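Local atomic coordinates of maleylacetate reductase (Agrobacterium tumefaciens, PDB entry 3HL0), a protein that catalyses the NADH-dependent reduction of maleylacetate to 3-oxoadipate, probably as a step in the catabolism of gamma-resorcylate. Residues T119-S124 and E219-G224; G170-A175 and L253-T258. One frame throughout, in Å; residues are numbered along the deposited sequence.

Interactions 1 (119-124 with 219-224) and 2 (170-175 with 253-258) both touch the same NAD and so build one cofactor cleft from four chain segments. Interaction 1 serves the adenine, the pyrophosphate and the nicotinamide end; interaction 2 sets a histidine ring against the nicotinamide ribose. Their centres lie 13 Å apart, and along the chain their segments alternate, so the two are interleaved. Tyr121 joins them: its carbonyl O packs 3.4 Å from Ala173 CB, and its ring atom CD2 lies 3.7 Å from Gly170 N. The loop 119-124 is thus wedged between helices 163-180 and 215-234.

Interaction 1: T119-S124 and E219-G224; sequences TTYAGS and ETALYG. With NAD (nicotinamide-adenine-dinucleotide), chain D.
The phenol ring of Tyr121 meets helix 215-234 obliquely, with the methyl of Ala221 and the backbone N of Leu222 as its nearest neighbours there. Ala221 CB comes within 3.7 Å of Tyr121 CZ, and the ring atom CD1 of Tyr121 lies 4.3 Å from the Leu222 methyl CD1. The Tyr121 side chain leaves the loop with CG anti to its carbonyl carbon (chi1 -55°), a turn that carries the end of the ring to the helix, where its OH is hydrogen-bonded to Arg218. The same Leu222 methyl also reaches the carbonyl O of Thr120. The contact joins the two domains of an iron-containing alcohol dehydrogenase: the loop follows strand 113-118 of the parallel nucleotide-binding sheet, and the helix belongs to the all-helical C-terminal part. Facing the cleft between them, the loop grips NAD at several points. The adenine amino group N6A donates to Thr119 O at 3.0 Å and 156°, and Thr120 CG2 abuts the five-membered ring of the adenine near C8A and N7A. Thr120 OG1 donates to the phosphate oxygen O2N at 2.7 Å while accepting from Ala122 N, an ST turn whose N-H approach is nearly straight (164°). Farther along, Ala122 O, which also accepts from His176, lies 3.3 Å from C5N of the nicotinamide, and Ser124 OG sits beside its carboxamide carbon C7N.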
loop_
_atom_site.group_PDB
_atom_site.type_symbol
_atom_site.label_atom_id
_atom_site.label_comp_id
_atom_site.label_asym_id
_atom_site.label_seq_id
_atom_site.Cartn_x
_atom_site.Cartn_y
_atom_site.Cartn_z
ATOM N N THR A 119 14.909 0.541 4.010
ATOM C CA THR A 119 14.384 1.907 4.065
ATOM C C THR A 119 13.123 1.972 4.925
ATOM O O THR A 119 12.438 2.986 4.929
ATOM C CB THR A 119 14.111 2.465 2.650
ATOM O OG1 THR A 119 13.114 1.645 1.992
ATOM C CG2 THR A 119 15.424 2.461 1.778
ATOM N N THR A 120 12.793 0.870 5.604
ATOM C CA THR A 120 11.720 0.887 6.625
ATOM C C THR A 120 12.268 0.277 7.894
ATOM O O THR A 120 13.492 0.082 8.030
ATOM C CB THR A 120 10.432 0.115 6.215
ATOM O OG1 THR A 120 10.675 -1.303 6.243
ATOM C CG2 THR A 120 9.936 0.538 4.813
ATOM N N TYR A 121 11.380 -0.032 8.842
ATOM C CA TYR A 121 11.784 -0.578 10.127
ATOM C C TYR A 121 11.442 -2.054 10.284
ATOM O O TYR A 121 11.502 -2.605 11.368
ATOM C CB TYR A 121 11.156 0.255 11.258
ATOM C CG TYR A 121 11.501 1.755 11.130
ATOM C CD1 TYR A 121 12.815 2.175 10.836
ATOM C CD2 TYR A 121 10.502 2.734 11.272
ATOM C CE1 TYR A 121 13.122 3.523 10.700
ATOM C CE2 TYR A 121 10.788 4.085 11.128
ATOM C CZ TYR A 121 12.111 4.474 10.847
ATOM O OH TYR A 121 12.358 5.815 10.716
ATOM N N ALA A 122 11.105 -2.704 9.185
ATOM C CA ALA A 122 10.644 -4.120 9.227
ATOM C C ALA A 122 11.687 -5.090 9.787
ATOM O O ALA A 122 11.322 -6.070 10.450
ATOM C CB ALA A 122 10.232 -4.586 7.782
ATOM N N GLY A 123 12.973 -4.852 9.471
ATOM C CA GLY A 123 14.016 -5.704 10.067
ATOM C C GLY A 123 14.331 -7.005 9.339
ATOM O O GLY A 123 15.179 -7.760 9.808
ATOM N N SER A 124 13.653 -7.272 8.210
ATOM C CA SER A 124 13.881 -8.540 7.432
ATOM C C SER A 124 15.335 -8.713 7.029
ATOM O O SER A 124 15.817 -9.861 6.852
ATOM C CB SER A 124 13.053 -8.469 6.159
ATOM O OG SER A 124 13.101 -9.708 5.443
ATOM N N GLU A 219 18.155 8.417 12.488
ATOM C CA GLU A 219 19.256 7.508 12.793
ATOM C C GLU A 219 18.893 6.605 13.964
ATOM O O GLU A 219 19.145 5.373 13.908
ATOM C CB GLU A 219 20.534 8.328 13.094
ATOM C CG GLU A 219 21.106 8.960 11.830
ATOM C CD GLU A 219 22.350 9.776 12.143
ATOM O OE1 GLU A 219 22.474 10.257 13.287
ATOM O OE2 GLU A 219 23.202 9.916 11.254
ATOM N N THR A 220 18.320 7.201 14.994
ATOM C CA THR A 220 18.000 6.481 16.209
ATOM C C THR A 220 16.942 5.424 15.873
ATOM O O THR A 220 17.048 4.273 16.312
ATOM C CB THR A 220 17.521 7.446 17.297
ATOM O OG1 THR A 220 18.636 8.324 17.597
ATOM C CG2 THR A 220 17.151 6.705 18.552
ATOM N N ALA A 221 15.927 5.808 15.098
ATOM C CA ALA A 221 14.898 4.789 14.786
ATOM C C ALA A 221 15.454 3.643 13.930
ATOM O O ALA A 221 15.068 2.493 14.091
ATOM C CB ALA A 221 13.728 5.425 14.060
ATOM N N LEU A 222 16.334 3.946 12.979
ATOM C CA LEU A 222 16.897 2.898 12.153
ATOM C C LEU A 222 17.808 1.940 12.969
ATOM O O LEU A 222 17.805 0.730 12.764
ATOM C CB LEU A 222 17.642 3.543 10.990
ATOM C CG LEU A 222 17.994 2.603 9.858
ATOM C CD1 LEU A 222 16.803 1.806 9.217
ATOM C CD2 LEU A 222 18.679 3.402 8.754
ATOM N N TYR A 223 18.603 2.523 13.869
ATOM C CA TYR A 223 19.399 1.739 14.799
ATOM C C TYR A 223 18.476 0.819 15.616
ATOM O O TYR A 223 18.779 -0.375 15.764
ATOM C CB TYR A 223 20.115 2.713 15.704
ATOM C CG TYR A 223 20.659 2.174 17.009
ATOM C CD1 TYR A 223 21.774 1.328 17.010
ATOM C CD2 TYR A 223 20.068 2.525 18.213
ATOM C CE1 TYR A 223 22.283 0.840 18.233
ATOM C CE2 TYR A 223 20.566 2.068 19.437
ATOM C CZ TYR A 223 21.686 1.227 19.414
ATOM O OH TYR A 223 22.205 0.787 20.603
ATOM N N GLY A 224 17.368 1.354 16.126
ATOM C CA GLY A 224 16.431 0.514 16.884
ATOM C C GLY A 224 15.908 -0.605 15.992
ATOM O O GLY A 224 15.790 -1.763 16.441
HETATM P PA NAD D . 6.885 -2.686 2.258
HETATM O O1A NAD D . 8.259 -3.174 1.959
HETATM O O2A NAD D . 5.739 -3.503 1.796
HETATM O O5B NAD D . 6.798 -1.149 1.843
HETATM C C5B NAD D . 5.508 -0.531 1.767
HETATM C C4B NAD D . 5.606 0.604 0.758
HETATM O O4B NAD D . 6.444 1.627 1.295
HETATM C C3B NAD D . 6.220 0.140 -0.577
HETATM O O3B NAD D . 5.509 0.677 -1.707
HETATM C C2B NAD D . 7.619 0.707 -0.487
HETATM O O2B NAD D . 8.193 0.976 -1.750
HETATM C C1B NAD D . 7.417 1.993 0.327
HETATM N N9A NAD D . 8.646 2.446 1.022
HETATM C C8A NAD D . 9.467 1.692 1.839
HETATM N N7A NAD D . 10.475 2.475 2.286
HETATM C C5A NAD D . 10.333 3.731 1.758
HETATM C C6A NAD D . 11.086 4.898 1.879
HETATM N N6A NAD D . 12.032 5.096 2.834
HETATM N N1A NAD D . 10.630 6.006 1.164
HETATM C C2A NAD D . 9.483 5.948 0.404
HETATM N N3A NAD D . 8.734 4.806 0.290
HETATM C C4A NAD D . 9.171 3.705 0.970
HETATM O O3 NAD D . 6.640 -2.584 3.871
HETATM P PN NAD D . 7.393 -3.318 5.106
HETATM O O1N NAD D . 6.458 -3.155 6.258
HETATM O O2N NAD D . 8.736 -2.743 5.152
HETATM O O5D NAD D . 7.460 -4.870 4.725
HETATM C C5D NAD D . 6.330 -5.730 4.844
HETATM C C4D NAD D . 6.712 -7.061 4.194
HETATM O O4D NAD D . 7.910 -7.522 4.801
HETATM C C3D NAD D . 5.647 -8.109 4.489
HETATM O O3D NAD D . 5.595 -9.003 3.366
HETATM C C2D NAD D . 6.194 -8.808 5.711
HETATM O O2D NAD D . 5.696 -10.131 5.912
HETATM C C1D NAD D . 7.683 -8.784 5.417
HETATM N N1N NAD D . 8.516 -8.907 6.606
HETATM C C2N NAD D . 9.358 -9.977 6.652
HETATM C C3N NAD D . 10.169 -10.141 7.755
HETATM C C7N NAD D . 11.062 -11.310 7.679
HETATM O O7N NAD D . 11.912 -11.419 8.713
HETATM N N7N NAD D . 11.005 -12.190 6.649
HETATM C C4N NAD D . 10.198 -9.200 8.842
HETATM C C5N NAD D . 9.322 -8.114 8.775
HETATM C C6N NAD D . 8.483 -7.984 7.654
#

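Interaction 2: G170-A175 and L253-T258. With NAD (nicotinamide-adenine-dinucleotide), chain D.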
loop_
_atom_site.group_PDB
_atom_site.type_symbol
_atom_site.label_atom_id
_atom_site.label_comp_id
_atom_site.label_asym_id
_atom_site.label_seq_id
_atom_site.Cartn_x
_atom_site.Cartn_y
_atom_site.Cartn_z
ATOM N N GLY A 170 7.471 1.164 12.697
ATOM C CA GLY A 170 8.248 1.287 13.962
ATOM C C GLY A 170 7.632 0.382 15.011
ATOM O O GLY A 170 8.347 -0.288 15.761
ATOM N N LEU A 171 6.277 0.338 15.081
ATOM C CA LEU A 171 5.636 -0.596 16.011
ATOM C C LEU A 171 5.857 -2.067 15.637
ATOM O O LEU A 171 5.952 -2.918 16.533
ATOM C CB LEU A 171 4.127 -0.277 16.187
ATOM C CG LEU A 171 3.857 1.050 16.907
ATOM C CD1 LEU A 171 2.390 1.479 16.601
ATOM C CD2 LEU A 171 4.071 0.893 18.403
ATOM N N ASN A 172 5.930 -2.376 14.329
ATOM C CA ASN A 172 6.292 -3.726 13.867
ATOM C C ASN A 172 7.676 -4.130 14.397
ATOM O O ASN A 172 7.882 -5.259 14.878
ATOM C CB ASN A 172 6.255 -3.746 12.313
ATOM C CG ASN A 172 6.509 -5.127 11.690
ATOM O OD1 ASN A 172 6.446 -6.191 12.317
ATOM N ND2 ASN A 172 6.776 -5.094 10.398
ATOM N N ALA A 173 8.625 -3.200 14.335
ATOM C CA ALA A 173 9.964 -3.464 14.902
ATOM C C ALA A 173 9.852 -3.746 16.396
ATOM O O ALA A 173 10.400 -4.738 16.914
ATOM C CB ALA A 173 10.903 -2.235 14.659
HETATM N N MSE A 174 9.141 -2.877 17.093
HETATM C CA MSE A 174 8.990 -3.026 18.556
HETATM C C MSE A 174 8.376 -4.389 18.899
HETATM O O MSE A 174 8.726 -5.000 19.922
HETATM C CB MSE A 174 8.140 -1.915 19.158
HETATM C CG MSE A 174 8.882 -0.612 19.071
HETATM SE SE MSE A 174 7.846 0.896 19.680
HETATM C CE MSE A 174 7.498 0.348 21.422
ATOM N N ALA A 175 7.466 -4.880 18.049
ATOM C CA ALA A 175 6.881 -6.189 18.312
ATOM C C ALA A 175 7.914 -7.323 18.359
ATOM O O ALA A 175 7.800 -8.228 19.171
ATOM C CB ALA A 175 5.785 -6.496 17.249
ATOM N N LEU A 253 -4.892 -8.262 5.404
ATOM C CA LEU A 253 -4.751 -6.980 6.104
ATOM C C LEU A 253 -3.403 -6.339 5.819
ATOM O O LEU A 253 -2.441 -7.033 5.582
ATOM C CB LEU A 253 -4.879 -7.202 7.615
ATOM C CG LEU A 253 -6.181 -7.832 8.115
ATOM C CD1 LEU A 253 -6.235 -7.704 9.622
ATOM C CD2 LEU A 253 -7.393 -7.113 7.512
ATOM N N PRO A 254 -3.338 -4.999 5.860
ATOM C CA PRO A 254 -2.068 -4.311 5.708
ATOM C C PRO A 254 -1.098 -4.789 6.816
ATOM O O PRO A 254 -1.477 -4.814 7.979
ATOM C CB PRO A 254 -2.440 -2.841 5.919
ATOM C CG PRO A 254 -3.872 -2.745 5.571
ATOM C CD PRO A 254 -4.463 -4.062 6.020
ATOM N N HIS A 255 0.120 -5.110 6.432
ATOM C CA HIS A 255 1.069 -5.802 7.340
ATOM C C HIS A 255 1.445 -4.988 8.598
ATOM O O HIS A 255 1.157 -5.411 9.753
ATOM C CB HIS A 255 2.343 -6.154 6.578
ATOM C CG HIS A 255 3.430 -6.633 7.463
ATOM N ND1 HIS A 255 3.474 -7.931 7.916
ATOM C CD2 HIS A 255 4.487 -5.990 8.021
ATOM C CE1 HIS A 255 4.533 -8.077 8.703
ATOM N NE2 HIS A 255 5.171 -6.923 8.760
ATOM N N ALA A 256 2.090 -3.836 8.399
ATOM C CA ALA A 256 2.592 -3.094 9.553
ATOM C C ALA A 256 1.443 -2.634 10.444
ATOM O O ALA A 256 1.534 -2.647 11.674
ATOM C CB ALA A 256 3.428 -1.871 9.087
ATOM N N GLU A 257 0.311 -2.280 9.829
ATOM C CA GLU A 257 -0.843 -1.821 10.597
ATOM C C GLU A 257 -1.428 -2.916 11.479
ATOM O O GLU A 257 -1.908 -2.618 12.566
ATOM C CB GLU A 257 -1.945 -1.399 9.630
ATOM C CG GLU A 257 -1.701 -0.041 8.959
ATOM C CD GLU A 257 -0.826 -0.103 7.703
ATOM O OE1 GLU A 257 -0.154 -1.127 7.387
ATOM O OE2 GLU A 257 -0.844 0.919 6.970
ATOM N N THR A 258 -1.398 -4.148 10.988
ATOM C CA THR A 258 -1.883 -5.307 11.784
ATOM C C THR A 258 -1.040 -5.473 13.063
ATOM O O THR A 258 -1.576 -5.614 14.160
ATOM C CB THR A 258 -1.849 -6.587 10.959
ATOM O OG1 THR A 258 -2.717 -6.412 9.825
ATOM C CG2 THR A 258 -2.386 -7.770 11.772
HETATM P PA NAD D . 6.885 -2.686 2.258
HETATM O O1A NAD D . 8.259 -3.174 1.959
HETATM O O2A NAD D . 5.739 -3.503 1.796
HETATM O O5B NAD D . 6.798 -1.149 1.843
HETATM C C5B NAD D . 5.508 -0.531 1.767
HETATM C C4B NAD D . 5.606 0.604 0.758
HETATM O O4B NAD D . 6.444 1.627 1.295
HETATM C C3B NAD D . 6.220 0.140 -0.577
HETATM O O3B NAD D . 5.509 0.677 -1.707
HETATM C C2B NAD D . 7.619 0.707 -0.487
HETATM O O2B NAD D . 8.193 0.976 -1.750
HETATM C C1B NAD D . 7.417 1.993 0.327
HETATM N N9A NAD D . 8.646 2.446 1.022
HETATM C C8A NAD D . 9.467 1.692 1.839
HETATM N N7A NAD D . 10.475 2.475 2.286
HETATM C C5A NAD D . 10.333 3.731 1.758
HETATM C C6A NAD D . 11.086 4.898 1.879
HETATM N N6A NAD D . 12.032 5.096 2.834
HETATM N N1A NAD D . 10.630 6.006 1.164
HETATM C C2A NAD D . 9.483 5.948 0.404
HETATM N N3A NAD D . 8.734 4.806 0.290
HETATM C C4A NAD D . 9.171 3.705 0.970
HETATM O O3 NAD D . 6.640 -2.584 3.871
HETATM P PN NAD D . 7.393 -3.318 5.106
HETATM O O1N NAD D . 6.458 -3.155 6.258
HETATM O O2N NAD D . 8.736 -2.743 5.152
HETATM O O5D NAD D . 7.460 -4.870 4.725
HETATM C C5D NAD D . 6.330 -5.730 4.844
HETATM C C4D NAD D . 6.712 -7.061 4.194
HETATM O O4D NAD D . 7.910 -7.522 4.801
HETATM C C3D NAD D . 5.647 -8.109 4.489
HETATM O O3D NAD D . 5.595 -9.003 3.366
HETATM C C2D NAD D . 6.194 -8.808 5.711
HETATM O O2D NAD D . 5.696 -10.131 5.912
HETATM C C1D NAD D . 7.683 -8.784 5.417
HETATM N N1N NAD D . 8.516 -8.907 6.606
HETATM C C2N NAD D . 9.358 -9.977 6.652
HETATM C C3N NAD D . 10.169 -10.141 7.755
HETATM C C7N NAD D . 11.062 -11.310 7.679
HETATM O O7N NAD D . 11.912 -11.419 8.713
HETATM N N7N NAD D . 11.005 -12.190 6.649
HETATM C C4N NAD D . 10.198 -9.200 8.842
HETATM C C5N NAD D . 9.322 -8.114 8.775
HETATM C C6N NAD D . 8.483 -7.984 7.654
#
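Asn172 and His255 meet where helix 163-180 passes the first turn of helix 255-271, and the closest pair of CA atoms is that of Asn172 and Ala256, 5.7 Å apart. Two flat side chains span this gap. The amide of Asn172 comes to the edge of the His255 imidazole, near the ring plane, so that ND2 of Asn172 stands 2.9 Å from NE2 of His255. The side chains cross at about a right angle, and the amide plane is turned 69° from that of the ring. His255 reaches this place with CG anti to the backbone N (chi1 170°), which brings the end of the side chain, the imidazole, between Asn172 and the nicotinamide ribose. Over one face of the ring, near its centre, sits C2D of the nicotinamide ribose, 3.5 Å above the plane; the C-H bond of this carbon points at the imidazole, a CH-pi arrangement. The ring of His259, one helical turn on, also meets that of His255. Just before His255 in the chain, Pro254 takes the N-cap position, and its carbonyl O accepts two bonds from Thr258, from N at 3.1 Å and from OG1 at 2.7 Å, which arrive from opposite faces of the carbonyl plane. Pro254 also packs on Pro162 of the second subunit, placing this helix start beside the dimer partner. The imidazole thus works on two fronts at once: its polar edge meets an amide nitrogen while its pi face receives a sugar C-H, so the protein contact and the position of the ribose are probably set together.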